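Local coordinates for Vpx protein (Simian immunodeficiency virus, PDB 4Z8L) that recruits the host restriction factor SAMHD1 to a DCAF1-containing ubiquitin ligase, and may also influence the host cell cycle, at residues B[53-58]-B[63-68]. Sequence-based numbering, arbitrary orientation.
Sequences EHWHDR and LDYAKY
A helical hairpin is closed here by Trp-55 and His-56, at the end of helix 45-58, packing against Leu-63, Tyr-65 and Ala-66, at the start of helix 63-84. The short segments run antiparallel at 171°, with their axes 8.2 Å apart. Such closeness is possible because Ala-66 sits at the interface: its single methyl group lets the CA atoms of Trp-55 and Ala-66 come to 5.6 Å. Ala-66 CB lies 4.0 Å from His-56 CB and 4.3 Å from Trp-55 CB, so it meets the roots of both large side chains while their rings diverge.

One of these rings makes an edge-to-face (T-shaped) aromatic pair with Tyr-65. The phenol plane stands at 87° to the five-membered ring of Trp-55, and the centroids are 5.5 Å apart. Tyr-65 CE2 is the leading atom, over one face of the indole and 4.0 Å from Trp-55 CG. The CB of Tyr-65 already points toward helix 45-58, and with CG anti to the backbone N (chi1 -177°) the ring is carried across to the indole. A broad, flat tryptophan suits this place, offering one face to Tyr-65 while the residue also packs on an apolar side chain of another protein's chain. Tyrosine combines its ring contact with a polar end: OH is hydrogen-bonded to Arg-69 and to an acidic side chain of that other protein.

In this helical hairpin, with its four-residue loop, His-56 also serves two purposes. Its CD2 meets Leu-63 CD1 at 4.2 Å, and its ND1 is hydrogen-bonded to the carbonyl oxygen of Arg-61, tying the imidazole to the connecting loop. The branched apolar end of Leu-63 suits a place where it meets both the imidazole and Val-52, one turn before His-56 on helix 45-58.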
loop_
_atom_site.group_PDB
_atom_site.type_symbol
_atom_site.label_atom_id
_atom_site.label_comp_id
_atom_site.label_asym_id
_atom_site.label_seq_id
_atom_site.Cartn_x
_atom_site.Cartn_y
_atom_site.Cartn_z
ATOM N N GLU B 53 -18.779 -15.844 4.648
ATOM C CA GLU B 53 -19.180 -17.121 4.078
ATOM C C GLU B 53 -18.051 -18.141 4.175
ATOM O O GLU B 53 -18.305 -19.334 4.337
ATOM C CB GLU B 53 -19.613 -16.968 2.617
ATOM C CG GLU B 53 -20.945 -16.267 2.420
ATOM C CD GLU B 53 -21.167 -15.851 0.980
ATOM O OE1 GLU B 53 -20.753 -16.607 0.076
ATOM O OE2 GLU B 53 -21.755 -14.773 0.750
ATOM N N HIS B 54 -16.805 -17.680 4.078
ATOM C CA HIS B 54 -15.701 -18.625 3.938
ATOM C C HIS B 54 -15.122 -19.104 5.264
ATOM O O HIS B 54 -15.193 -20.288 5.586
ATOM C CB HIS B 54 -14.583 -18.013 3.095
ATOM C CG HIS B 54 -13.593 -19.018 2.593
ATOM N ND1 HIS B 54 -13.810 -20.374 2.660
ATOM C CD2 HIS B 54 -12.375 -18.859 2.019
ATOM C CE1 HIS B 54 -12.773 -21.013 2.143
ATOM N NE2 HIS B 54 -11.890 -20.115 1.749
ATOM N N TRP B 55 -14.550 -18.186 6.032
ATOM C CA TRP B 55 -13.853 -18.571 7.248
ATOM C C TRP B 55 -14.866 -18.746 8.347
ATOM O O TRP B 55 -14.824 -19.721 9.098
ATOM C CB TRP B 55 -12.812 -17.532 7.643
ATOM C CG TRP B 55 -11.598 -17.631 6.812
ATOM C CD1 TRP B 55 -10.762 -18.705 6.700
ATOM C CD2 TRP B 55 -11.096 -16.635 5.926
ATOM N NE1 TRP B 55 -9.755 -18.427 5.809
ATOM C CE2 TRP B 55 -9.940 -17.161 5.318
ATOM C CE3 TRP B 55 -11.507 -15.343 5.593
ATOM C CZ2 TRP B 55 -9.190 -16.437 4.397
ATOM C CZ3 TRP B 55 -10.764 -14.627 4.678
ATOM C CH2 TRP B 55 -9.617 -15.172 4.093
ATOM N N HIS B 56 -15.785 -17.802 8.458
ATOM C CA HIS B 56 -16.823 -17.977 9.445
ATOM C C HIS B 56 -17.769 -19.127 9.178
ATOM O O HIS B 56 -17.974 -19.958 10.045
ATOM C CB HIS B 56 -17.663 -16.736 9.623
ATOM C CG HIS B 56 -18.863 -16.985 10.481
ATOM N ND1 HIS B 56 -18.820 -17.769 11.619
ATOM C CD2 HIS B 56 -20.145 -16.605 10.336
ATOM C CE1 HIS B 56 -20.032 -17.849 12.137
ATOM N NE2 HIS B 56 -20.861 -17.158 11.369
ATOM N N ASP B 57 -18.423 -19.139 8.028
ATOM C CA ASP B 57 -19.412 -20.184 7.795
ATOM C C ASP B 57 -18.742 -21.518 7.512
ATOM O O ASP B 57 -18.840 -22.449 8.308
ATOM C CB ASP B 57 -20.367 -19.809 6.663
ATOM C CG ASP B 57 -21.345 -18.719 7.069
ATOM O OD1 ASP B 57 -21.559 -18.527 8.288
ATOM O OD2 ASP B 57 -21.906 -18.057 6.173
ATOM N N ARG B 58 -18.059 -21.594 6.378
ATOM C CA ARG B 58 -17.564 -22.856 5.846
ATOM C C ARG B 58 -16.535 -23.561 6.736
ATOM O O ARG B 58 -16.478 -24.792 6.758
ATOM C CB ARG B 58 -16.987 -22.604 4.455
ATOM C CG ARG B 58 -16.113 -23.697 3.882
ATOM C CD ARG B 58 -15.570 -23.223 2.555
ATOM N NE ARG B 58 -16.613 -22.536 1.798
ATOM C CZ ARG B 58 -16.403 -21.857 0.676
ATOM N NH1 ARG B 58 -15.179 -21.765 0.175
ATOM N NH2 ARG B 58 -17.415 -21.263 0.059
ATOM N N LEU B 63 -16.200 -15.021 14.258
ATOM C CA LEU B 63 -16.656 -13.932 13.413
ATOM C C LEU B 63 -15.598 -12.846 13.457
ATOM O O LEU B 63 -15.363 -12.147 12.475
ATOM C CB LEU B 63 -18.013 -13.401 13.865
ATOM C CG LEU B 63 -18.616 -12.313 12.979
ATOM C CD1 LEU B 63 -18.721 -12.808 11.545
ATOM C CD2 LEU B 63 -19.983 -11.907 13.500
ATOM N N ASP B 64 -14.971 -12.707 14.620
ATOM C CA ASP B 64 -13.864 -11.778 14.786
ATOM C C ASP B 64 -12.705 -12.149 13.869
ATOM O O ASP B 64 -11.986 -11.278 13.383
ATOM C CB ASP B 64 -13.395 -11.757 16.240
ATOM C CG ASP B 64 -14.419 -11.143 17.172
ATOM O OD1 ASP B 64 -15.337 -10.454 16.679
ATOM O OD2 ASP B 64 -14.304 -11.348 18.400
ATOM N N TYR B 65 -12.531 -13.446 13.626
ATOM C CA TYR B 65 -11.456 -13.908 12.759
ATOM C C TYR B 65 -11.735 -13.514 11.312
ATOM O O TYR B 65 -10.874 -12.958 10.629
ATOM C CB TYR B 65 -11.266 -15.422 12.868
ATOM C CG TYR B 65 -10.113 -15.917 12.028
ATOM C CD1 TYR B 65 -8.806 -15.785 12.474
ATOM C CD2 TYR B 65 -10.324 -16.486 10.778
ATOM C CE1 TYR B 65 -7.743 -16.216 11.709
ATOM C CE2 TYR B 65 -9.262 -16.923 10.005
ATOM C CZ TYR B 65 -7.977 -16.786 10.479
ATOM O OH TYR B 65 -6.916 -17.217 9.717
ATOM N N ALA B 66 -12.947 -13.812 10.852
ATOM C CA ALA B 66 -13.372 -13.473 9.496
ATOM C C ALA B 66 -13.329 -11.967 9.274
ATOM O O ALA B 66 -12.965 -11.494 8.196
ATOM C CB ALA B 66 -14.774 -14.006 9.230
ATOM N N LYS B 67 -13.708 -11.214 10.302
ATOM C CA LYS B 67 -13.675 -9.759 10.219
ATOM C C LYS B 67 -12.236 -9.255 10.212
ATOM O O LYS B 67 -11.933 -8.232 9.599
ATOM C CB LYS B 67 -14.444 -9.129 11.382
ATOM C CG LYS B 67 -15.949 -9.253 11.253
ATOM C CD LYS B 67 -16.696 -8.542 12.373
ATOM C CE LYS B 67 -16.110 -8.847 13.736
ATOM N NZ LYS B 67 -16.892 -8.170 14.807
ATOM N N TYR B 68 -11.345 -10.001 10.856
ATOM C CA TYR B 68 -9.929 -9.654 10.863
ATOM C C TYR B 68 -9.304 -9.863 9.490
ATOM O O TYR B 68 -8.569 -9.008 8.993
ATOM C CB TYR B 68 -9.183 -10.468 11.920
ATOM C CG TYR B 68 -7.691 -10.232 11.924
ATOM C CD1 TYR B 68 -7.161 -9.000 12.283
ATOM C CD2 TYR B 68 -6.811 -11.247 11.571
ATOM C CE1 TYR B 68 -5.794 -8.785 12.284
ATOM C CE2 TYR B 68 -5.448 -11.043 11.571
ATOM C CZ TYR B 68 -4.944 -9.811 11.928
ATOM O OH TYR B 68 -3.584 -9.609 11.922
#